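PDB 2QNU: type VI secretion system-associated protein TagF from Pseudomonas aeruginosa PAO1, which is associated with the type VI secretion system and probably acts as a post-translational repressor of it. Local coordinates for residues A11-F16 with A127-F132; R38-Q41 with A47-D50; P56-A61 with G208-G213; I62-G65 with E70-T73; I148-I153 with L158-V163. One frame throughout, in Å; residues are numbered along the deposited sequence.

Contact 1. Residues A11-F16 with A127-F132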
# COMPACT_ATOMS: atom_id res chain seq x y z
N ALA B 11 -32.98 9.76 14.54
CA ALA B 11 -34.04 10.67 15.00
C ALA B 11 -35.38 10.02 15.29
O ALA B 11 -36.05 10.42 16.22
CB ALA B 11 -34.24 11.77 13.97
N GLY B 12 -35.74 8.98 14.52
CA GLY B 12 -37.02 8.29 14.71
C GLY B 12 -37.15 7.22 15.77
O GLY B 12 -38.18 6.55 15.85
N ARG B 13 -36.11 7.03 16.58
CA ARG B 13 -36.09 5.99 17.62
C ARG B 13 -35.40 6.56 18.83
O ARG B 13 -34.39 7.26 18.71
CB ARG B 13 -35.31 4.72 17.22
CG ARG B 13 -35.87 3.86 16.12
CD ARG B 13 -36.97 2.89 16.51
NE ARG B 13 -38.16 3.57 16.08
CZ ARG B 13 -38.99 3.23 15.10
NH1 ARG B 13 -38.95 2.06 14.48
NH2 ARG B 13 -39.93 4.09 14.82
N GLY B 14 -35.91 6.21 19.99
CA GLY B 14 -35.40 6.76 21.24
C GLY B 14 -34.15 6.11 21.80
O GLY B 14 -33.41 6.75 22.54
N ASP B 15 -33.90 4.84 21.45
CA ASP B 15 -32.79 4.09 22.00
C ASP B 15 -31.75 3.77 20.91
O ASP B 15 -31.86 4.20 19.75
CB ASP B 15 -33.28 2.82 22.78
CG ASP B 15 -34.25 1.91 21.97
OD1 ASP B 15 -34.69 2.34 20.84
OD2 ASP B 15 -34.60 0.79 22.51
N PHE B 16 -30.70 3.06 21.29
CA PHE B 16 -29.75 2.55 20.29
C PHE B 16 -30.48 1.58 19.39
O PHE B 16 -31.33 0.87 19.83
CB PHE B 16 -28.58 1.82 20.97
CG PHE B 16 -27.56 2.75 21.54
CD1 PHE B 16 -27.60 3.08 22.87
CD2 PHE B 16 -26.60 3.30 20.74
CE1 PHE B 16 -26.65 3.94 23.41
CE2 PHE B 16 -25.65 4.16 21.25
CZ PHE B 16 -25.68 4.49 22.60
N ALA B 127 -38.90 10.64 7.90
CA ALA B 127 -38.67 9.41 7.17
C ALA B 127 -39.17 8.29 8.04
O ALA B 127 -39.09 8.39 9.27
CB ALA B 127 -37.23 9.27 6.89
N GLU B 128 -39.75 7.26 7.44
CA GLU B 128 -40.10 6.06 8.22
C GLU B 128 -38.86 5.19 8.47
O GLU B 128 -38.18 4.74 7.54
CB GLU B 128 -41.25 5.29 7.56
CG GLU B 128 -42.64 5.97 7.85
CD GLU B 128 -43.84 5.16 7.34
OE1 GLU B 128 -44.82 5.79 6.83
OE2 GLU B 128 -43.83 3.90 7.46
N VAL B 129 -38.58 5.00 9.75
CA VAL B 129 -37.56 4.06 10.21
C VAL B 129 -37.67 2.67 9.55
O VAL B 129 -36.66 2.13 9.11
CB VAL B 129 -37.58 3.95 11.76
CG1 VAL B 129 -36.61 2.86 12.26
CG2 VAL B 129 -37.25 5.31 12.40
N GLU B 130 -38.89 2.14 9.44
CA GLU B 130 -39.14 0.84 8.77
C GLU B 130 -38.55 0.81 7.36
O GLU B 130 -38.01 -0.20 6.94
CB GLU B 130 -40.65 0.49 8.66
CG GLU B 130 -41.58 0.77 9.84
CD GLU B 130 -43.12 0.90 9.42
OE1 GLU B 130 -43.74 1.98 9.68
OE2 GLU B 130 -43.71 -0.05 8.84
N ALA B 131 -38.66 1.92 6.62
CA ALA B 131 -38.14 2.01 5.24
C ALA B 131 -36.60 2.02 5.15
O ALA B 131 -35.96 1.35 4.28
CB ALA B 131 -38.72 3.27 4.56
N PHE B 132 -35.98 2.78 6.05
CA PHE B 132 -34.53 2.72 6.22
C PHE B 132 -34.03 1.29 6.49
O PHE B 132 -33.16 0.82 5.77
CB PHE B 132 -34.10 3.62 7.35
CG PHE B 132 -32.65 3.51 7.71
CD1 PHE B 132 -32.27 2.92 8.91
CD2 PHE B 132 -31.68 3.99 6.86
CE1 PHE B 132 -30.95 2.85 9.25
CE2 PHE B 132 -30.34 3.88 7.20
CZ PHE B 132 -29.98 3.28 8.38
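V129 packs its branched side chain against a face of the R13 guanidinium, and this van der Waals contact accounts for most of the meeting of A11-F16 with A127-F132. The closest approach is V129 CG1 to R13 NH1, at 3.3 Å, while V129 CB lies 3.7 Å from R13 CZ, above the guanidinium plane but displaced toward its rim. With CG1 anti to the backbone N (chi1 174°), the other methyl of V129 faces the backbone of the loop, and CG2 rests 3.8 Å from G12 CA. The loop joins strand 4-7 to strand 18-19 and V129 opens helix 129-137, directly after the N-cap position held by E128; two parts of the TagF N-terminal domain that are distant in sequence are thereby joined. Close by, F132 of the same helix meets F6 edge-to-face. Polar interactions stay on the loop side. The R13 chain bends at chi2 and chi3, folding the guanidinium back so that both NE and NH2 reach the carbonyl oxygen of the preceding residue. R13 NE lies 3.0 Å from G12 O and R13 NH2 3.2 Å from it, both as weak bonds.

Contact 2. Residues R38-Q41 with A47-D50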
# COMPACT_ATOMS: atom_id res chain seq x y z
N ARG B 38 -16.37 10.97 23.72
CA ARG B 38 -15.92 11.50 25.00
C ARG B 38 -14.61 12.28 24.86
O ARG B 38 -14.52 13.41 25.33
CB ARG B 38 -15.83 10.35 25.98
CG ARG B 38 -15.49 10.70 27.43
CD ARG B 38 -16.64 11.47 28.13
NE ARG B 38 -16.34 12.90 28.11
CZ ARG B 38 -17.21 13.87 27.88
NH1 ARG B 38 -18.52 13.63 27.69
NH2 ARG B 38 -16.78 15.13 27.87
N ALA B 39 -13.60 11.75 24.17
CA ALA B 39 -12.35 12.53 24.03
C ALA B 39 -12.55 13.80 23.20
O ALA B 39 -12.09 14.86 23.58
CB ALA B 39 -11.22 11.69 23.44
N SER B 40 -13.26 13.70 22.06
CA SER B 40 -13.56 14.90 21.21
C SER B 40 -14.32 15.94 22.04
O SER B 40 -13.97 17.11 22.04
CB SER B 40 -14.33 14.51 19.96
OG SER B 40 -15.57 13.92 20.37
N GLN B 41 -15.31 15.49 22.80
CA GLN B 41 -16.03 16.36 23.73
C GLN B 41 -15.12 17.06 24.75
O GLN B 41 -15.24 18.25 24.94
CB GLN B 41 -17.18 15.61 24.43
CG GLN B 41 -18.33 15.32 23.43
CD GLN B 41 -19.35 14.29 23.91
OE1 GLN B 41 -19.25 13.76 25.00
NE2 GLN B 41 -20.33 13.99 23.06
N ALA B 47 -17.25 24.16 21.79
CA ALA B 47 -17.14 24.05 20.33
C ALA B 47 -17.54 22.69 19.75
O ALA B 47 -17.60 22.54 18.53
CB ALA B 47 -15.71 24.39 19.90
N TRP B 48 -17.78 21.70 20.61
CA TRP B 48 -17.96 20.31 20.15
C TRP B 48 -19.18 20.16 19.22
O TRP B 48 -19.09 19.52 18.14
CB TRP B 48 -18.13 19.36 21.34
CG TRP B 48 -18.30 17.94 20.86
CD1 TRP B 48 -17.29 17.10 20.44
CD2 TRP B 48 -19.51 17.21 20.70
NE1 TRP B 48 -17.83 15.91 20.01
CE2 TRP B 48 -19.18 15.94 20.17
CE3 TRP B 48 -20.85 17.49 20.95
CZ2 TRP B 48 -20.13 14.98 19.89
CZ3 TRP B 48 -21.80 16.51 20.65
CH2 TRP B 48 -21.43 15.28 20.14
N LEU B 49 -20.33 20.70 19.66
CA LEU B 49 -21.60 20.39 19.03
C LEU B 49 -21.72 20.93 17.61
O LEU B 49 -22.17 20.24 16.69
CB LEU B 49 -22.75 20.83 19.91
CG LEU B 49 -24.13 20.61 19.33
CD1 LEU B 49 -24.46 19.15 19.15
CD2 LEU B 49 -25.15 21.31 20.24
N ASP B 50 -21.18 22.12 17.43
CA ASP B 50 -21.07 22.75 16.12
C ASP B 50 -20.21 21.98 15.15
O ASP B 50 -20.56 21.81 13.96
CB ASP B 50 -20.47 24.15 16.29
CG ASP B 50 -21.44 25.12 17.03
OD1 ASP B 50 -22.61 24.74 17.35
OD2 ASP B 50 -21.02 26.27 17.33
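The connection between helices 23-44 and 48-53 is closed by W48, whose indole rests against S40 and Q41 on the last turns of the longer helix. Having CG anti to the backbone N (chi1 -179°), W48 extends its ring across the turn to the other helix. Q41 covers one face: its CG stands 3.4 Å from the centroid of the five-membered ring, almost on the ring normal, as a CH-pi contact. The Q41 chain is extended beyond CG and carries the amide out over the six-membered ring, where NE2 lies 3.3 Å from W48 CZ2. The amide plane stands nearly upright on the indole, at 87°. S40 approaches at the edge of the ring instead, near its plane, and S40 OG receives a weak hydrogen bond from W48 NE1 (3.0 Å, 134°). That hydroxyl bonds chiefly to M37 O, with G36 O as a second acceptor for its one proton, which ties it to its own helix. Y52 stacks on W48, and L211 packs on both S40 and W48. The whole is a helix-loop-helix connection in which a tryptophan at the start of the second helix packs back on the end of the first.

Contact 3. Residues P56-A61 with G208-G213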
# COMPACT_ATOMS: atom_id res chain seq x y z
N PRO B 56 -18.25 15.73 8.26
CA PRO B 56 -18.52 14.82 7.15
C PRO B 56 -19.09 13.47 7.48
O PRO B 56 -19.07 12.95 8.62
CB PRO B 56 -17.14 14.58 6.54
CG PRO B 56 -16.37 15.79 6.95
CD PRO B 56 -16.82 16.05 8.35
N LEU B 57 -19.62 12.88 6.41
CA LEU B 57 -19.89 11.47 6.41
C LEU B 57 -18.57 10.84 5.95
O LEU B 57 -17.96 11.33 4.95
CB LEU B 57 -21.03 11.15 5.43
CG LEU B 57 -22.44 11.39 6.01
CD1 LEU B 57 -22.75 12.90 6.15
CD2 LEU B 57 -23.45 10.71 5.15
N TRP B 58 -18.10 9.86 6.75
CA TRP B 58 -16.88 9.15 6.46
C TRP B 58 -17.17 7.72 6.00
O TRP B 58 -17.77 6.93 6.67
CB TRP B 58 -15.98 9.16 7.67
CG TRP B 58 -15.52 10.52 8.00
CD1 TRP B 58 -15.97 11.30 9.01
CD2 TRP B 58 -14.49 11.25 7.36
NE1 TRP B 58 -15.30 12.51 9.02
CE2 TRP B 58 -14.37 12.49 8.03
CE3 TRP B 58 -13.60 10.95 6.32
CZ2 TRP B 58 -13.44 13.45 7.66
CZ3 TRP B 58 -12.72 11.91 5.92
CH2 TRP B 58 -12.65 13.15 6.58
N ARG B 59 -16.73 7.45 4.81
CA ARG B 59 -16.67 6.10 4.28
C ARG B 59 -15.40 5.45 4.89
O ARG B 59 -14.44 6.14 5.12
CB ARG B 59 -16.48 6.19 2.79
CG ARG B 59 -17.55 6.99 2.09
CD ARG B 59 -17.19 7.36 0.69
NE ARG B 59 -18.20 8.26 0.11
CZ ARG B 59 -18.18 8.71 -1.14
NH1 ARG B 59 -17.26 8.29 -1.99
NH2 ARG B 59 -19.11 9.53 -1.57
N PHE B 60 -15.45 4.17 5.18
CA PHE B 60 -14.33 3.50 5.75
C PHE B 60 -14.15 2.05 5.29
O PHE B 60 -15.10 1.38 4.91
CB PHE B 60 -14.42 3.54 7.28
CG PHE B 60 -15.63 2.84 7.84
CD1 PHE B 60 -15.63 1.46 8.07
CD2 PHE B 60 -16.77 3.56 8.18
CE1 PHE B 60 -16.74 0.84 8.60
CE2 PHE B 60 -17.88 2.96 8.69
CZ PHE B 60 -17.90 1.61 8.90
N ALA B 61 -12.90 1.61 5.39
CA ALA B 61 -12.54 0.21 5.32
C ALA B 61 -11.51 -0.11 6.40
O ALA B 61 -10.45 0.53 6.52
CB ALA B 61 -11.99 -0.07 4.00
N GLY B 208 -11.67 13.66 17.26
CA GLY B 208 -11.81 15.04 16.88
C GLY B 208 -11.47 15.48 15.46
O GLY B 208 -12.15 16.38 14.94
N ARG B 209 -10.44 14.89 14.86
CA ARG B 209 -9.99 15.27 13.53
C ARG B 209 -11.05 14.92 12.49
O ARG B 209 -11.16 15.61 11.49
CB ARG B 209 -8.61 14.61 13.16
CG ARG B 209 -7.42 15.30 13.89
CD ARG B 209 -6.60 14.55 15.00
NE ARG B 209 -5.65 13.65 14.40
CZ ARG B 209 -4.65 12.96 14.98
NH1 ARG B 209 -4.27 13.05 16.26
NH2 ARG B 209 -3.99 12.14 14.18
N PHE B 210 -11.85 13.90 12.76
CA PHE B 210 -13.02 13.60 11.89
C PHE B 210 -14.08 14.72 11.91
O PHE B 210 -14.97 14.73 11.06
CB PHE B 210 -13.75 12.35 12.34
CG PHE B 210 -13.00 11.07 12.12
CD1 PHE B 210 -12.61 10.68 10.85
CD2 PHE B 210 -12.70 10.25 13.21
CE1 PHE B 210 -11.93 9.46 10.65
CE2 PHE B 210 -11.98 9.03 13.03
CZ PHE B 210 -11.59 8.66 11.76
N LEU B 211 -14.04 15.57 12.95
CA LEU B 211 -15.05 16.65 13.13
C LEU B 211 -14.49 17.98 12.72
O LEU B 211 -15.21 18.79 12.21
CB LEU B 211 -15.65 16.72 14.54
CG LEU B 211 -15.91 15.41 15.31
CD1 LEU B 211 -16.29 15.66 16.77
CD2 LEU B 211 -16.93 14.53 14.67
N THR B 212 -13.18 18.21 12.87
CA THR B 212 -12.65 19.49 12.61
C THR B 212 -11.63 19.53 11.51
O THR B 212 -11.33 20.62 11.01
CB THR B 212 -12.00 20.08 13.87
OG1 THR B 212 -10.77 19.40 14.13
CG2 THR B 212 -12.91 19.93 15.03
N GLY B 213 -11.08 18.38 11.13
CA GLY B 213 -9.92 18.37 10.24
C GLY B 213 -8.67 19.07 10.79
O GLY B 213 -7.71 19.29 10.07
O HOH W 1 -17.99 13.05 10.92
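Between P56-A61, an extended run leading into strand 58-62, and the single-turn helix 209-212, W58 and F210 make the contact while the backbones keep apart; the nearest alpha carbons, P56 CA and L211 CA, are 7.2 Å from each other. In the helix G208 O accepts from both L211 N and T212 N, and G213 leaves the turn with positive phi. F210 O is turned to the indole: W58 NE1 donates to it at 3.0 Å (156°), in the carbonyl plane and on a lone pair, with the oxygen also close to the plane of the indole ring. One well-directed bond thus satisfies the buried N-H and fixes the rotation of the ring. The same oxygen lies 3.5 Å from P56 CD, and a water bound at P56 O reaches it through a weak bond. The site lies where helix 209-212, between strands 194-199 and 217-221 in the chain, packs on strand 58-62 of the antiparallel sheet, and M196 of strand 194-199 packs on the side chains of both W58 and F210. The indole is flanked on its two faces. P56 CB covers one, and F210 turns its edge to the other, an edge-to-face pair with planes at 62° and F210 CD1 3.8 Å from W58 CE2. F210 also meets the ring of W183, while R209 NH2 hydrogen-bonds N156 OD1 of the second subunit.

Contact 4. Residues I62-G65 with E70-T73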
# COMPACT_ATOMS: atom_id res chain seq x y z
N ILE B 62 -11.89 -1.07 7.22
CA ILE B 62 -11.17 -1.48 8.41
C ILE B 62 -10.69 -2.93 8.28
O ILE B 62 -11.45 -3.84 8.01
CB ILE B 62 -12.03 -1.31 9.60
CG1 ILE B 62 -12.37 0.23 9.69
CG2 ILE B 62 -11.37 -1.88 10.87
CD1 ILE B 62 -13.40 0.56 10.70
N ALA B 63 -9.40 -3.12 8.52
CA ALA B 63 -8.78 -4.48 8.48
C ALA B 63 -9.38 -5.47 9.48
O ALA B 63 -9.91 -5.07 10.54
CB ALA B 63 -7.27 -4.38 8.72
N PRO B 64 -9.28 -6.77 9.17
CA PRO B 64 -9.69 -7.80 10.12
C PRO B 64 -8.93 -7.73 11.41
O PRO B 64 -7.76 -7.39 11.40
CB PRO B 64 -9.34 -9.12 9.40
CG PRO B 64 -9.31 -8.77 7.93
CD PRO B 64 -8.74 -7.34 7.93
N GLY B 65 -9.60 -8.00 12.50
CA GLY B 65 -8.98 -8.06 13.83
C GLY B 65 -8.81 -6.73 14.55
O GLY B 65 -8.31 -6.69 15.68
N GLU B 70 -13.68 -10.20 11.29
CA GLU B 70 -13.99 -9.86 9.91
C GLU B 70 -13.46 -8.45 9.59
O GLU B 70 -13.26 -7.59 10.49
CB GLU B 70 -15.49 -9.91 9.65
CG GLU B 70 -16.06 -11.28 9.33
CD GLU B 70 -16.39 -12.09 10.58
OE1 GLU B 70 -17.00 -11.49 11.51
OE2 GLU B 70 -16.05 -13.32 10.64
N ALA B 71 -13.24 -8.24 8.30
CA ALA B 71 -13.04 -6.91 7.82
C ALA B 71 -14.42 -6.19 7.80
O ALA B 71 -15.51 -6.82 7.79
CB ALA B 71 -12.42 -6.92 6.46
N VAL B 72 -14.35 -4.86 7.78
CA VAL B 72 -15.55 -4.08 7.77
C VAL B 72 -15.39 -2.85 6.88
O VAL B 72 -14.32 -2.18 6.83
CB VAL B 72 -16.11 -3.88 9.23
CG1 VAL B 72 -15.06 -3.45 10.18
CG2 VAL B 72 -17.36 -2.95 9.31
N THR B 73 -16.45 -2.62 6.12
CA THR B 73 -16.55 -1.43 5.28
C THR B 73 -17.93 -0.78 5.46
O THR B 73 -18.88 -1.44 5.87
CB THR B 73 -16.30 -1.75 3.83
OG1 THR B 73 -16.16 -0.54 3.09
CG2 THR B 73 -17.41 -2.58 3.23
O HOH W 2 -11.98 -5.53 11.89
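V72 holds CG1 between its backbone N and carbonyl carbon (chi1 48°), a rotation that lays this methyl against I62. The two side chains lie next to each other and point the same way from the sheet, with V72 CG1 3.8 Å from I62 CB and 4.1 Å from I62 CG2. Beneath them the backbones form an antiparallel hydrogen-bonded pair. I62 N donates to V72 O at 2.7 Å, almost straight (171°), and V72 N returns a bond of 3.1 Å to I62 O. The N-H and C=O of both I62 and V72 are thereby paired in a buried setting. Beyond this pair the chains continue with weaker CA-H...O contacts, A71 CA to I62 O at 3.5 Å and P64 CA to E70 O at 3.6 Å. The proline ring packs alongside, its P64 CG resting 3.9 Å from A71 CB, and a water sits between A63 O and E70 O. W29 and F25 of helix 23-44 cover the apolar face, touching I62 and V72 respectively. G65 takes positive phi where the chain departs into the connecting loop. Paired in this way, I62 and V72 close the end of a beta hairpin whose arms, strands 58-62 and 71-77, are neighbours in the central antiparallel sheet.

Contact 5. Residues I148-I153 with L158-V163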
# COMPACT_ATOMS: atom_id res chain seq x y z
N ILE B 148 -5.33 -11.04 -3.88
CA ILE B 148 -4.31 -11.75 -4.60
C ILE B 148 -3.74 -12.68 -3.59
O ILE B 148 -3.50 -12.30 -2.46
CB ILE B 148 -3.19 -10.83 -5.12
CG1 ILE B 148 -3.75 -9.79 -6.09
CG2 ILE B 148 -2.12 -11.64 -5.81
CD1 ILE B 148 -4.18 -10.33 -7.51
N GLU B 149 -3.59 -13.92 -4.00
CA GLU B 149 -2.97 -14.96 -3.19
C GLU B 149 -1.57 -14.56 -2.71
O GLU B 149 -0.78 -14.06 -3.49
CB GLU B 149 -2.91 -16.26 -4.00
CG GLU B 149 -2.26 -17.42 -3.26
CD GLU B 149 -1.90 -18.60 -4.17
OE1 GLU B 149 -2.68 -18.88 -5.11
OE2 GLU B 149 -0.85 -19.25 -3.94
N GLN B 150 -1.32 -14.77 -1.42
CA GLN B 150 -0.06 -14.42 -0.76
C GLN B 150 0.29 -15.46 0.32
O GLN B 150 -0.58 -16.15 0.82
CB GLN B 150 -0.17 -13.07 -0.09
CG GLN B 150 -0.52 -11.89 -1.03
CD GLN B 150 -0.60 -10.58 -0.28
OE1 GLN B 150 -1.30 -10.48 0.73
NE2 GLN B 150 0.11 -9.56 -0.77
N SER B 151 1.58 -15.57 0.65
CA SER B 151 2.06 -16.45 1.74
C SER B 151 3.25 -15.78 2.47
O SER B 151 3.30 -14.55 2.55
CB SER B 151 2.36 -17.86 1.20
OG SER B 151 3.13 -17.82 0.01
N LEU B 152 4.14 -16.57 3.06
CA LEU B 152 5.32 -16.06 3.78
C LEU B 152 6.55 -16.94 3.54
O LEU B 152 6.44 -18.04 3.02
CB LEU B 152 5.06 -15.96 5.29
CG LEU B 152 4.73 -14.56 5.81
CD1 LEU B 152 3.25 -14.18 5.61
CD2 LEU B 152 5.12 -14.43 7.27
N ILE B 153 7.72 -16.41 3.91
CA ILE B 153 8.89 -17.23 4.21
C ILE B 153 9.59 -16.70 5.48
O ILE B 153 8.98 -16.02 6.32
CB ILE B 153 9.93 -17.32 3.05
CG1 ILE B 153 9.39 -18.08 1.81
CG2 ILE B 153 11.14 -18.11 3.52
CD1 ILE B 153 8.45 -17.31 0.90
N LEU B 158 7.05 -11.50 2.03
CA LEU B 158 5.68 -11.67 1.57
C LEU B 158 5.75 -11.98 0.08
O LEU B 158 6.13 -11.11 -0.70
CB LEU B 158 4.90 -10.39 1.82
CG LEU B 158 3.38 -10.36 1.64
CD1 LEU B 158 2.65 -11.28 2.64
CD2 LEU B 158 2.90 -8.94 1.76
N ARG B 159 5.44 -13.22 -0.33
CA ARG B 159 5.31 -13.51 -1.75
C ARG B 159 3.85 -13.35 -2.20
O ARG B 159 2.99 -13.92 -1.62
CB ARG B 159 5.80 -14.93 -2.09
CG ARG B 159 5.93 -15.13 -3.62
CD ARG B 159 6.38 -16.56 -4.05
NE ARG B 159 5.77 -16.86 -5.35
CZ ARG B 159 6.30 -16.55 -6.53
NH1 ARG B 159 7.53 -15.98 -6.65
NH2 ARG B 159 5.61 -16.82 -7.63
N SER B 160 3.59 -12.56 -3.24
CA SER B 160 2.26 -12.48 -3.84
C SER B 160 2.28 -13.16 -5.18
O SER B 160 3.24 -13.06 -5.95
CB SER B 160 1.83 -11.03 -4.07
OG SER B 160 2.07 -10.22 -2.92
N GLU B 161 1.18 -13.81 -5.49
CA GLU B 161 1.04 -14.52 -6.72
C GLU B 161 0.56 -13.59 -7.81
O GLU B 161 -0.52 -13.72 -8.33
CB GLU B 161 0.11 -15.69 -6.47
CG GLU B 161 0.76 -16.77 -5.58
CD GLU B 161 2.18 -17.18 -6.03
OE1 GLU B 161 2.43 -17.39 -7.25
OE2 GLU B 161 3.06 -17.28 -5.13
N ALA B 162 1.40 -12.64 -8.16
CA ALA B 162 1.00 -11.54 -9.03
C ALA B 162 2.00 -11.53 -10.15
O ALA B 162 3.21 -11.33 -9.92
CB ALA B 162 1.01 -10.18 -8.24
N VAL B 163 1.52 -11.81 -11.36
CA VAL B 163 2.41 -11.95 -12.49
C VAL B 163 2.15 -10.93 -13.57
O VAL B 163 2.76 -11.01 -14.64
CB VAL B 163 2.36 -13.42 -13.11
CG1 VAL B 163 2.41 -14.46 -12.00
CG2 VAL B 163 1.16 -13.65 -13.96
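E149 lies side by side with E161, E149 OE2 coming within 3.4 Å of E161 CG. The two acids point the same way and E149 OE2 is 4.5 Å from E161 OE2, a proximity that is probably eased by R159. This arginine grips E161 side-on, R159 NE meeting E161 OE2 at 2.8 Å and R159 NH2 meeting E161 OE1 at 3.3 Å, both on the syn side of the carboxylate. On the side away from the two acids Q150, extended beyond CG, gives S160 OG a nearly straight bond from NE2 (3.0 Å, 165°), with the hydroxyl close to the amide plane. Q150 also lies about 3 Å, at its nearest atoms, from an acetate ion that probably comes from the crystallisation liquor. Main-chain bonds flank this pair: E161 N to E149 O at 2.8 Å and S151 N to R159 O at 3.1 Å. E161 is the centre of an inverse gamma turn, where the chain leaves strand 158-160. R159 NH2 also bonds A193 O of the second subunit. Joined by a single bridge to the irregular, antiparallel-running segment 148-153, consistent with a hairpin, L158, R159 and S160 pair with a strand of that subunit in an intersubunit antiparallel beta sheet.

In the fold
Two of the contacts share the central antiparallel sheet: contacts 3 and 4, with centres about 18 Å apart, meet through neighbouring strands 58-62 and 71-77, where T73 OG1 probably bonds F60 O. Contacts 2 and 3 touch through helix 209-212, their centres about 13 Å apart, so this helix and the connection between helices 23-44 and 48-53 pack together beside the sheet. Contact 1 encloses contacts 2 and 4 along the chain, all within the TagF N-terminal domain, yet its atoms touch none of the others. Contact 5, which follows contact 1 in sequence, lies about 46 Å from it, centre to centre, across the chain. Contacts 2 to 4 thus belong to the body around the sheet, while contact 5, at the periphery, takes part in the interface with the second subunit.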